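Local coordinates for putative D-lactate dehydrogenase (Chlamydomonas reinhardtii, PDB 4ZGS), which probably reduces pyruvate to D-lactate with NADH, as a chloroplast pyruvate reductase of the D-isomer specific 2-hydroxyacid dehydrogenase family, at residues I189-A194 / K210-V215. Sequence-based numbering, arbitrary orientation.
Sequences IGQQAA and KPNPAV. With NAD (nicotinamide-adenine-dinucleotide), chain I.
Gln191 and Asn212 join their side-chain amides within the Rossmann-type NAD-binding domain, where helix 188-200, whose first turn carries Gly190, the last glycine of a probable GxGxxG motif, meets the short helix 213-216 beyond strand 203-207. Asn212 ND2 donates to Gln191 OE1 at 2.8 Å, with an N-H...O angle of 160°. The acceptor lies close to the plane of the Asn212 amide, whereas the two amide planes stand nearly perpendicular. Asn212 ND2 also bonds to Thr186 O, and OD1 of the same amide caps the short helix by accepting from Ala214 N; these bonds together fix the rotation of the Asn212 amide.

Van der Waals packing completes the contact. With CG anti to the backbone N (chi1 -178°) and the chain extended, Gln191 reaches across to Ala214, whose CB lies against its amide end, 3.4 Å from Gln191 NE2. Nearer the backbone of Gln191, Val215 CG2 lies 4.2 Å from Gln191 CG. Replacing Gln191 by alanine would remove the amide acceptor and the chain beside Val215, and would probably leave Asn212 ND2 with Thr186 O but without its partner on helix 188-200.

The N-terminal end of helix 188-200 also meets the cofactor: Ile189 N, beside Ala188 N, donates almost straight to NAD O2N at 2.7 Å, while Ile189 CD1 lies 3.1 Å from NAD O5D.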
loop_
_atom_site.group_PDB
_atom_site.type_symbol
_atom_site.label_atom_id
_atom_site.label_comp_id
_atom_site.label_asym_id
_atom_site.label_seq_id
_atom_site.Cartn_x
_atom_site.Cartn_y
_atom_site.Cartn_z
ATOM N N ILE A 189 22.359 2.415 25.137
ATOM C CA ILE A 189 21.199 1.869 24.431
ATOM C C ILE A 189 20.922 0.363 24.698
ATOM O O ILE A 189 19.791 -0.017 25.025
ATOM C CB ILE A 189 21.375 2.089 22.927
ATOM C CG1 ILE A 189 21.277 3.588 22.633
ATOM C CG2 ILE A 189 20.340 1.344 22.158
ATOM C CD1 ILE A 189 21.756 4.002 21.254
ATOM N N GLY A 190 21.950 -0.478 24.565
ATOM C CA GLY A 190 21.818 -1.897 24.869
ATOM C C GLY A 190 21.329 -2.129 26.303
ATOM O O GLY A 190 20.467 -2.994 26.547
ATOM N N GLN A 191 21.825 -1.317 27.237
ATOM C CA GLN A 191 21.359 -1.389 28.624
ATOM C C GLN A 191 19.842 -1.208 28.697
ATOM O O GLN A 191 19.162 -1.934 29.453
ATOM C CB GLN A 191 22.067 -0.343 29.500
ATOM C CG GLN A 191 21.688 -0.362 30.967
ATOM C CD GLN A 191 22.374 0.760 31.736
ATOM O OE1 GLN A 191 23.528 1.084 31.474
ATOM N NE2 GLN A 191 21.655 1.379 32.652
ATOM N N GLN A 192 19.312 -0.242 27.943
ATOM C CA GLN A 192 17.872 -0.018 27.947
ATOM C C GLN A 192 17.151 -1.180 27.253
ATOM O O GLN A 192 16.051 -1.559 27.659
ATOM C CB GLN A 192 17.505 1.311 27.287
ATOM C CG GLN A 192 18.005 2.538 28.048
ATOM C CD GLN A 192 17.597 2.504 29.534
ATOM O OE1 GLN A 192 16.493 2.095 29.876
ATOM N NE2 GLN A 192 18.497 2.912 30.405
ATOM N N ALA A 193 17.773 -1.762 26.233
ATOM C CA ALA A 193 17.095 -2.815 25.485
ATOM C C ALA A 193 16.964 -4.004 26.405
ATOM O O ALA A 193 15.910 -4.616 26.509
ATOM C CB ALA A 193 17.848 -3.167 24.190
ATOM N N ALA A 194 18.049 -4.294 27.102
ATOM C CA ALA A 194 18.065 -5.332 28.144
ATOM C C ALA A 194 17.035 -5.069 29.250
ATOM O O ALA A 194 16.284 -5.977 29.608
ATOM C CB ALA A 194 19.425 -5.448 28.731
ATOM N N LYS A 210 33.062 -5.456 27.425
ATOM C CA LYS A 210 33.056 -5.065 28.828
ATOM C C LYS A 210 31.641 -5.144 29.422
ATOM O O LYS A 210 30.720 -4.476 28.925
ATOM C CB LYS A 210 33.647 -3.670 29.013
ATOM C CG LYS A 210 33.863 -3.361 30.485
ATOM C CD LYS A 210 34.772 -2.178 30.675
ATOM C CE LYS A 210 35.156 -2.019 32.143
ATOM N NZ LYS A 210 36.173 -0.937 32.312
ATOM N N PRO A 211 31.446 -6.001 30.444
ATOM C CA PRO A 211 30.165 -6.075 31.166
ATOM C C PRO A 211 29.723 -4.740 31.781
ATOM O O PRO A 211 30.534 -4.014 32.350
ATOM C CB PRO A 211 30.445 -7.105 32.277
ATOM C CG PRO A 211 31.528 -7.964 31.726
ATOM C CD PRO A 211 32.395 -7.033 30.899
ATOM N N ASN A 212 28.431 -4.451 31.678
ATOM C CA ASN A 212 27.810 -3.250 32.240
ATOM C C ASN A 212 27.170 -3.535 33.601
ATOM O O ASN A 212 26.184 -4.277 33.677
ATOM C CB ASN A 212 26.776 -2.719 31.237
ATOM C CG ASN A 212 26.001 -1.507 31.727
ATOM O OD1 ASN A 212 25.881 -1.249 32.923
ATOM N ND2 ASN A 212 25.459 -0.750 30.777
ATOM N N PRO A 213 27.685 -2.895 34.672
ATOM C CA PRO A 213 27.254 -3.238 36.048
ATOM C C PRO A 213 25.746 -3.044 36.259
ATOM O O PRO A 213 25.145 -3.754 37.059
ATOM C CB PRO A 213 28.063 -2.275 36.929
ATOM C CG PRO A 213 28.514 -1.172 36.004
ATOM C CD PRO A 213 28.651 -1.782 34.635
ATOM N N ALA A 214 25.141 -2.130 35.506
ATOM C CA ALA A 214 23.696 -1.946 35.524
ATOM C C ALA A 214 22.957 -3.145 34.892
ATOM O O ALA A 214 21.785 -3.412 35.197
ATOM C CB ALA A 214 23.318 -0.651 34.828
ATOM N N VAL A 215 23.618 -3.843 33.979
ATOM C CA VAL A 215 22.969 -4.980 33.360
ATOM C C VAL A 215 23.074 -6.167 34.320
ATOM O O VAL A 215 22.109 -6.897 34.548
ATOM C CB VAL A 215 23.572 -5.314 31.972
ATOM C CG1 VAL A 215 22.957 -6.586 31.417
ATOM C CG2 VAL A 215 23.331 -4.177 31.034
HETATM P PA NAD I . 27.546 3.196 24.066
HETATM O O1A NAD I . 28.982 3.550 24.129
HETATM O O2A NAD I . 27.165 3.432 25.482
HETATM O O5B NAD I . 27.319 1.672 23.625
HETATM C C5B NAD I . 28.311 0.933 22.915
HETATM C C4B NAD I . 28.772 -0.249 23.708
HETATM O O4B NAD I . 29.270 -1.338 22.803
HETATM C C3B NAD I . 29.890 0.099 24.623
HETATM O O3B NAD I . 29.610 -0.319 25.988
HETATM C C2B NAD I . 31.064 -0.622 24.143
HETATM O O2B NAD I . 31.905 -1.005 25.264
HETATM C C1B NAD I . 30.530 -1.819 23.456
HETATM N N9A NAD I . 31.435 -2.420 22.561
HETATM C C8A NAD I . 32.660 -1.874 22.076
HETATM N N7A NAD I . 33.283 -2.792 21.214
HETATM C C5A NAD I . 32.467 -3.901 21.166
HETATM C C6A NAD I . 32.490 -5.168 20.505
HETATM N N6A NAD I . 33.559 -5.527 19.647
HETATM N N1A NAD I . 31.538 -5.966 20.700
HETATM C C2A NAD I . 30.556 -5.798 21.407
HETATM N N3A NAD I . 30.365 -4.717 22.079
HETATM C C4A NAD I . 31.294 -3.666 22.028
HETATM O O3 NAD I . 26.733 4.188 23.103
HETATM P PN NAD I . 25.155 4.113 22.847
HETATM O O1N NAD I . 24.447 5.324 23.330
HETATM O O2N NAD I . 24.529 3.039 23.654
HETATM O O5D NAD I . 24.880 3.862 21.294
HETATM C C5D NAD I . 25.468 4.673 20.271
HETATM C C4D NAD I . 25.072 4.040 18.989
HETATM O O4D NAD I . 23.652 4.327 18.688
HETATM C C3D NAD I . 25.809 4.564 17.832
HETATM O O3D NAD I . 27.132 3.975 17.738
HETATM C C2D NAD I . 24.959 4.147 16.719
HETATM O O2D NAD I . 25.319 2.796 16.339
HETATM C C1D NAD I . 23.562 4.172 17.220
HETATM N N1N NAD I . 22.835 5.227 16.632
HETATM C C2N NAD I . 21.548 4.987 16.094
HETATM C C3N NAD I . 20.831 6.022 15.496
HETATM C C7N NAD I . 19.445 5.757 14.913
HETATM O O7N NAD I . 19.192 4.685 14.394
HETATM N N7N NAD I . 18.443 6.761 14.951
HETATM C C4N NAD I . 21.391 7.311 15.429
HETATM C C5N NAD I . 22.674 7.554 15.959
HETATM C C6N NAD I . 23.391 6.523 16.557
#